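Local coordinates for protein LS-24 (Lathyrus sativus, PDB 3LP9) that probably binds hemin as a monomer and spermine as a dimer, and may act in the oxidative stress response and in polyamine biosynthesis, at residues A[122-127]-A[160-165]; A[130-135]-A[141-146]. All coordinates share one frame; numbering follows the deposited sequence.

Interaction 1. Residues A[122-127]-A[160-165]; sequences AAYRST and SGYPCF
The phenol rings of Tyr124 and Tyr162 meet through their hydroxyls on the face of one blade of the hemopexin beta-propeller. Strand 122-125 is the innermost strand of this blade, on the side of the central channel, and the nearest side-chain atom of Tyr124 is about 4 Å from a sodium ion bound there. Segment 160-165 follows the blade's last strand and helix 158-161 and lies over the face of the sheet that carries Tyr124 and Tyr133. The backbones stay far apart, with CA of Tyr124 and CA of Tyr162 separated by 13.9 Å, so two long side chains coming from opposite directions span the gap. The ring planes stand nearly upright to each other, about 78° apart, but there is no ring stacking. Each hydroxyl lies at the edge of the other ring, near its plane. Tyr124 places CG between its backbone N and carbonyl carbon (chi1 65°), which turns the ring toward segment 160-165. Both residues are buried, and this hydrogen bond pairs two polar atoms inside the protein; either hydroxyl could be the donor. Other rings pack round the pair. Tyr133 lies nearly parallel to Tyr124, and Tyr140 meets Tyr162 edge-to-face. Carbon contact is slight, with Tyr124 CZ 4.5 Å from Tyr162 CE1. The contact rests on the bond between Tyr124 OH and Tyr162 OH, 2.8 Å long, with a C-O...O angle near 114° at each oxygen.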
loop_
_atom_site.group_PDB
_atom_site.type_symbol
_atom_site.label_atom_id
_atom_site.label_comp_id
_atom_site.label_asym_id
_atom_site.label_seq_id
_atom_site.Cartn_x
_atom_site.Cartn_y
_atom_site.Cartn_z
ATOM N N ALA A 122 -1.448 0.785 18.308
ATOM C CA ALA A 122 -2.752 0.509 18.824
ATOM C C ALA A 122 -3.601 1.781 18.949
ATOM O O ALA A 122 -3.049 2.886 18.926
ATOM C CB ALA A 122 -2.595 -0.143 20.222
ATOM N N ALA A 123 -4.917 1.608 19.189
ATOM C CA ALA A 123 -5.873 2.706 19.229
ATOM C C ALA A 123 -7.180 2.219 19.785
ATOM O O ALA A 123 -7.525 1.069 19.625
ATOM C CB ALA A 123 -6.121 3.249 17.848
ATOM N N TYR A 124 -7.949 3.134 20.383
ATOM C CA TYR A 124 -9.282 2.838 20.879
ATOM C C TYR A 124 -10.099 4.094 20.831
ATOM O O TYR A 124 -9.574 5.203 20.895
ATOM C CB TYR A 124 -9.291 2.279 22.332
ATOM C CG TYR A 124 -8.815 3.192 23.440
ATOM C CD1 TYR A 124 -7.456 3.217 23.843
ATOM C CD2 TYR A 124 -9.708 4.032 24.123
ATOM C CE1 TYR A 124 -7.017 4.068 24.924
ATOM C CE2 TYR A 124 -9.284 4.856 25.143
ATOM C CZ TYR A 124 -7.925 4.868 25.559
ATOM O OH TYR A 124 -7.577 5.728 26.625
ATOM N N ARG A 125 -11.413 3.874 20.727
ATOM C CA ARG A 125 -12.470 4.886 20.633
ATOM C C ARG A 125 -12.819 5.473 21.996
ATOM O O ARG A 125 -13.254 4.783 22.880
ATOM C CB ARG A 125 -13.704 4.208 20.013
ATOM C CG ARG A 125 -14.899 5.128 19.751
ATOM C CD ARG A 125 -14.417 6.245 18.819
ATOM N NE ARG A 125 -15.506 6.951 18.221
ATOM C CZ ARG A 125 -16.135 7.976 18.770
ATOM N NH1 ARG A 125 -15.816 8.416 19.967
ATOM N NH2 ARG A 125 -17.101 8.552 18.089
ATOM N N SER A 126 -12.644 6.768 22.177
ATOM C CA SER A 126 -13.094 7.383 23.432
ATOM C C SER A 126 -14.631 7.397 23.468
ATOM O O SER A 126 -15.281 7.382 22.424
ATOM C CB SER A 126 -12.570 8.808 23.518
ATOM O OG SER A 126 -13.183 9.548 24.589
ATOM N N THR A 127 -15.218 7.438 24.669
ATOM C CA THR A 127 -16.669 7.489 24.812
ATOM C C THR A 127 -17.032 8.940 24.500
ATOM O O THR A 127 -18.208 9.312 24.260
ATOM C CB THR A 127 -17.149 7.144 26.308
ATOM O OG1 THR A 127 -16.338 7.851 27.244
ATOM C CG2 THR A 127 -17.041 5.702 26.603
ATOM N N SER A 160 2.996 9.592 31.323
ATOM C CA SER A 160 2.421 10.910 31.590
ATOM C C SER A 160 0.867 10.880 31.531
ATOM O O SER A 160 0.189 11.679 32.182
ATOM C CB SER A 160 2.991 11.958 30.620
ATOM O OG SER A 160 2.272 11.960 29.390
ATOM N N GLY A 161 0.306 9.937 30.769
ATOM C CA GLY A 161 -1.117 9.955 30.484
ATOM C C GLY A 161 -1.838 8.803 31.124
ATOM O O GLY A 161 -3.006 8.942 31.449
ATOM N N TYR A 162 -1.148 7.687 31.340
ATOM C CA TYR A 162 -1.736 6.466 31.954
ATOM C C TYR A 162 -0.913 6.024 33.183
ATOM O O TYR A 162 -0.126 5.047 33.088
ATOM C CB TYR A 162 -1.768 5.300 30.933
ATOM C CG TYR A 162 -2.580 5.643 29.727
ATOM C CD1 TYR A 162 -3.938 5.262 29.649
ATOM C CD2 TYR A 162 -2.058 6.449 28.710
ATOM C CE1 TYR A 162 -4.735 5.641 28.580
ATOM C CE2 TYR A 162 -2.838 6.816 27.635
ATOM C CZ TYR A 162 -4.172 6.421 27.567
ATOM O OH TYR A 162 -4.973 6.824 26.514
ATOM N N PRO A 163 -1.099 6.697 34.330
ATOM C CA PRO A 163 -0.318 6.331 35.529
ATOM C C PRO A 163 -0.502 4.837 35.911
ATOM O O PRO A 163 0.398 4.176 36.429
ATOM C CB PRO A 163 -0.878 7.283 36.618
ATOM C CG PRO A 163 -1.407 8.499 35.810
ATOM C CD PRO A 163 -2.087 7.756 34.651
ATOM N N CYS A 164 -1.666 4.305 35.591
ATOM C CA CYS A 164 -1.945 2.918 35.906
ATOM C C CYS A 164 -0.996 1.963 35.159
ATOM O O CYS A 164 -0.880 0.785 35.530
ATOM C CB CYS A 164 -3.411 2.608 35.598
ATOM S SG CYS A 164 -3.982 2.879 33.868
ATOM N N PHE A 165 -0.320 2.489 34.108
ATOM C CA PHE A 165 0.604 1.689 33.273
ATOM C C PHE A 165 2.054 1.753 33.743
ATOM O O PHE A 165 2.873 0.989 33.263
ATOM C CB PHE A 165 0.512 2.088 31.802
ATOM C CG PHE A 165 -0.707 1.514 31.075
ATOM C CD1 PHE A 165 -1.378 0.406 31.577
ATOM C CD2 PHE A 165 -1.136 2.069 29.861
ATOM C CE1 PHE A 165 -2.502 -0.119 30.876
ATOM C CE2 PHE A 165 -2.210 1.551 29.163
ATOM C CZ PHE A 165 -2.894 0.456 29.660
#

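Interaction 2. Residues A[130-135]-A[141-146]; sequences KEVYLF and ARIDYG
Glu131 OE1 is gripped by two nitrogens of Arg142, NE and NH2, each 3.0 Å from it. The arginine meets the carboxylate side-on, and OE1 lies in the guanidinium plane. Both nitrogens approach from the same face of the carboxylate: NH2 on the syn side, NE higher above the plane. Arg142 is extended from CG to NE, with CG anti to its backbone N (chi1 177°). It runs beside Tyr133, with the guanidinium and ring planes 11° apart and Arg142 CG 3.5 Å from Tyr133 CE1. Its NH1 bonds to Asn152. These strands form an antiparallel beta hairpin in the propeller blade. Backbone bonds link Val132 with Ile143 and Leu134 with Ala141 in both directions. At the open end, Tyr145 N bonds to Lys130 O at 3.1 Å, and a water links Lys130 N with Asp144 OD2. Lys130 CB sits over the face of the Tyr145 ring, 3.8 Å from its centroid, a CH-pi contact. Tyr145 OH bonds to Arg125. Charged groups gather on the face of Glu131, Arg142 and Asp144; aliphatic side chains fill that of Val132, Leu134 and Ile143. Two donors on OE1 probably draw negative charge to that oxygen, whereas OE2 has a weak water bond and a long, weak ion pair with Arg128.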
loop_
_atom_site.group_PDB
_atom_site.type_symbol
_atom_site.label_atom_id
_atom_site.label_comp_id
_atom_site.label_asym_id
_atom_site.label_seq_id
_atom_site.Cartn_x
_atom_site.Cartn_y
_atom_site.Cartn_z
ATOM N N LYS A 130 -16.032 12.649 19.321
ATOM C CA LYS A 130 -15.367 11.850 18.259
ATOM C C LYS A 130 -13.867 11.632 18.538
ATOM O O LYS A 130 -13.056 11.505 17.609
ATOM C CB LYS A 130 -15.603 12.522 16.903
ATOM C CG LYS A 130 -17.049 12.786 16.614
ATOM C CD LYS A 130 -17.168 13.185 15.197
ATOM C CE LYS A 130 -18.522 12.848 14.586
ATOM N NZ LYS A 130 -18.416 13.098 13.087
ATOM N N GLU A 131 -13.525 11.607 19.829
ATOM C CA GLU A 131 -12.136 11.460 20.255
ATOM C C GLU A 131 -11.582 10.012 20.222
ATOM O O GLU A 131 -12.319 9.055 20.342
ATOM C CB GLU A 131 -11.906 12.146 21.598
ATOM C CG GLU A 131 -12.101 13.669 21.541
ATOM C CD GLU A 131 -11.920 14.339 22.866
ATOM O OE1 GLU A 131 -11.182 13.791 23.710
ATOM O OE2 GLU A 131 -12.540 15.407 23.082
ATOM N N VAL A 132 -10.280 9.887 19.958
ATOM C CA VAL A 132 -9.573 8.591 19.745
ATOM C C VAL A 132 -8.181 8.727 20.384
ATOM O O VAL A 132 -7.571 9.800 20.331
ATOM C CB VAL A 132 -9.407 8.195 18.234
ATOM C CG1 VAL A 132 -8.790 6.839 18.069
ATOM C CG2 VAL A 132 -10.701 8.227 17.489
ATOM N N TYR A 133 -7.710 7.668 21.025
ATOM C CA TYR A 133 -6.332 7.578 21.499
ATOM C C TYR A 133 -5.562 6.604 20.679
ATOM O O TYR A 133 -5.978 5.481 20.490
ATOM C CB TYR A 133 -6.269 7.169 22.973
ATOM C CG TYR A 133 -7.034 8.139 23.866
ATOM C CD1 TYR A 133 -6.365 9.138 24.612
ATOM C CD2 TYR A 133 -8.427 8.065 23.952
ATOM C CE1 TYR A 133 -7.085 10.013 25.403
ATOM C CE2 TYR A 133 -9.141 8.942 24.718
ATOM C CZ TYR A 133 -8.477 9.903 25.436
ATOM O OH TYR A 133 -9.225 10.750 26.225
ATOM N N LEU A 134 -4.404 7.036 20.211
ATOM C CA LEU A 134 -3.555 6.193 19.397
ATOM C C LEU A 134 -2.161 6.041 20.052
ATOM O O LEU A 134 -1.648 6.986 20.613
ATOM C CB LEU A 134 -3.493 6.769 17.934
ATOM C CG LEU A 134 -4.861 7.014 17.257
ATOM C CD1 LEU A 134 -5.327 8.455 17.587
ATOM C CD2 LEU A 134 -4.943 6.812 15.802
ATOM N N PHE A 135 -1.531 4.866 19.886
ATOM C CA PHE A 135 -0.260 4.535 20.513
ATOM C C PHE A 135 0.781 4.111 19.506
ATOM O O PHE A 135 0.486 3.336 18.615
ATOM C CB PHE A 135 -0.449 3.402 21.574
ATOM C CG PHE A 135 -1.421 3.784 22.681
ATOM C CD1 PHE A 135 -0.965 4.314 23.888
ATOM C CD2 PHE A 135 -2.818 3.675 22.480
ATOM C CE1 PHE A 135 -1.854 4.680 24.877
ATOM C CE2 PHE A 135 -3.757 4.072 23.466
ATOM C CZ PHE A 135 -3.270 4.569 24.661
ATOM N N ALA A 141 -1.179 9.564 21.108
ATOM C CA ALA A 141 -1.865 10.745 20.607
ATOM C C ALA A 141 -3.328 10.603 20.945
ATOM O O ALA A 141 -3.855 9.476 20.942
ATOM C CB ALA A 141 -1.697 10.858 19.103
ATOM N N ARG A 142 -3.960 11.736 21.238
ATOM C CA ARG A 142 -5.423 11.845 21.432
ATOM C C ARG A 142 -5.931 12.749 20.291
ATOM O O ARG A 142 -5.431 13.896 20.135
ATOM C CB ARG A 142 -5.709 12.464 22.779
ATOM C CG ARG A 142 -7.145 12.716 23.126
ATOM C CD ARG A 142 -7.075 13.536 24.376
ATOM N NE ARG A 142 -8.368 14.025 24.750
ATOM C CZ ARG A 142 -8.602 14.950 25.659
ATOM N NH1 ARG A 142 -7.590 15.499 26.312
ATOM N NH2 ARG A 142 -9.853 15.322 25.890
ATOM N N ILE A 143 -6.813 12.209 19.425
ATOM C CA ILE A 143 -7.327 12.989 18.284
ATOM C C ILE A 143 -8.862 13.199 18.277
ATOM O O ILE A 143 -9.579 12.639 19.105
ATOM C CB ILE A 143 -6.824 12.430 16.934
ATOM C CG1 ILE A 143 -7.690 11.259 16.467
ATOM C CG2 ILE A 143 -5.347 12.085 17.028
ATOM C CD1 ILE A 143 -7.390 10.771 15.066
ATOM N N ASP A 144 -9.348 14.019 17.352
ATOM C CA ASP A 144 -10.779 14.188 17.101
ATOM C C ASP A 144 -10.996 13.949 15.602
ATOM O O ASP A 144 -10.586 14.769 14.795
ATOM C CB ASP A 144 -11.222 15.552 17.522
ATOM C CG ASP A 144 -12.709 15.778 17.326
ATOM O OD1 ASP A 144 -13.296 15.425 16.257
ATOM O OD2 ASP A 144 -13.322 16.335 18.246
ATOM N N TYR A 145 -11.578 12.810 15.217
ATOM C CA TYR A 145 -11.739 12.522 13.798
ATOM C C TYR A 145 -12.799 13.324 13.069
ATOM O O TYR A 145 -12.866 13.238 11.841
ATOM C CB TYR A 145 -11.937 11.054 13.513
ATOM C CG TYR A 145 -13.254 10.481 14.004
ATOM C CD1 TYR A 145 -13.274 9.575 15.083
ATOM C CD2 TYR A 145 -14.461 10.781 13.344
ATOM C CE1 TYR A 145 -14.463 8.978 15.506
ATOM C CE2 TYR A 145 -15.693 10.241 13.771
ATOM C CZ TYR A 145 -15.694 9.336 14.858
ATOM O OH TYR A 145 -16.884 8.778 15.277
ATOM N N GLY A 146 -13.610 14.122 13.778
ATOM C CA GLY A 146 -14.546 15.019 13.107
ATOM C C GLY A 146 -13.832 16.276 12.665
ATOM O O GLY A 146 -14.015 16.754 11.553
HETATM O O HOH W 1 -15.241 15.329 19.457
HETATM O O HOH W 2 -12.460 17.770 20.577
#

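After two earlier blades, the chain enters this one at strand 122-125, the innermost. It turns into strand 131-136, reverses, and returns along strand 139-144. Interaction 2 closes this short hairpin. Strand 149-157 and helix 158-161 follow, and at 160-165 the chain comes within side-chain reach of the first strand. Interaction 1 closes this larger loop, and interaction 2 is nested inside it. Strand 122-125 lies beside strand 131-136 in the same sheet, so the two contacts touch: Ala122 O is 2.7 Å from Phe135 N. Interaction 2 joins the two middle strands; interaction 1 joins the inner strand to the chain leaving the blade.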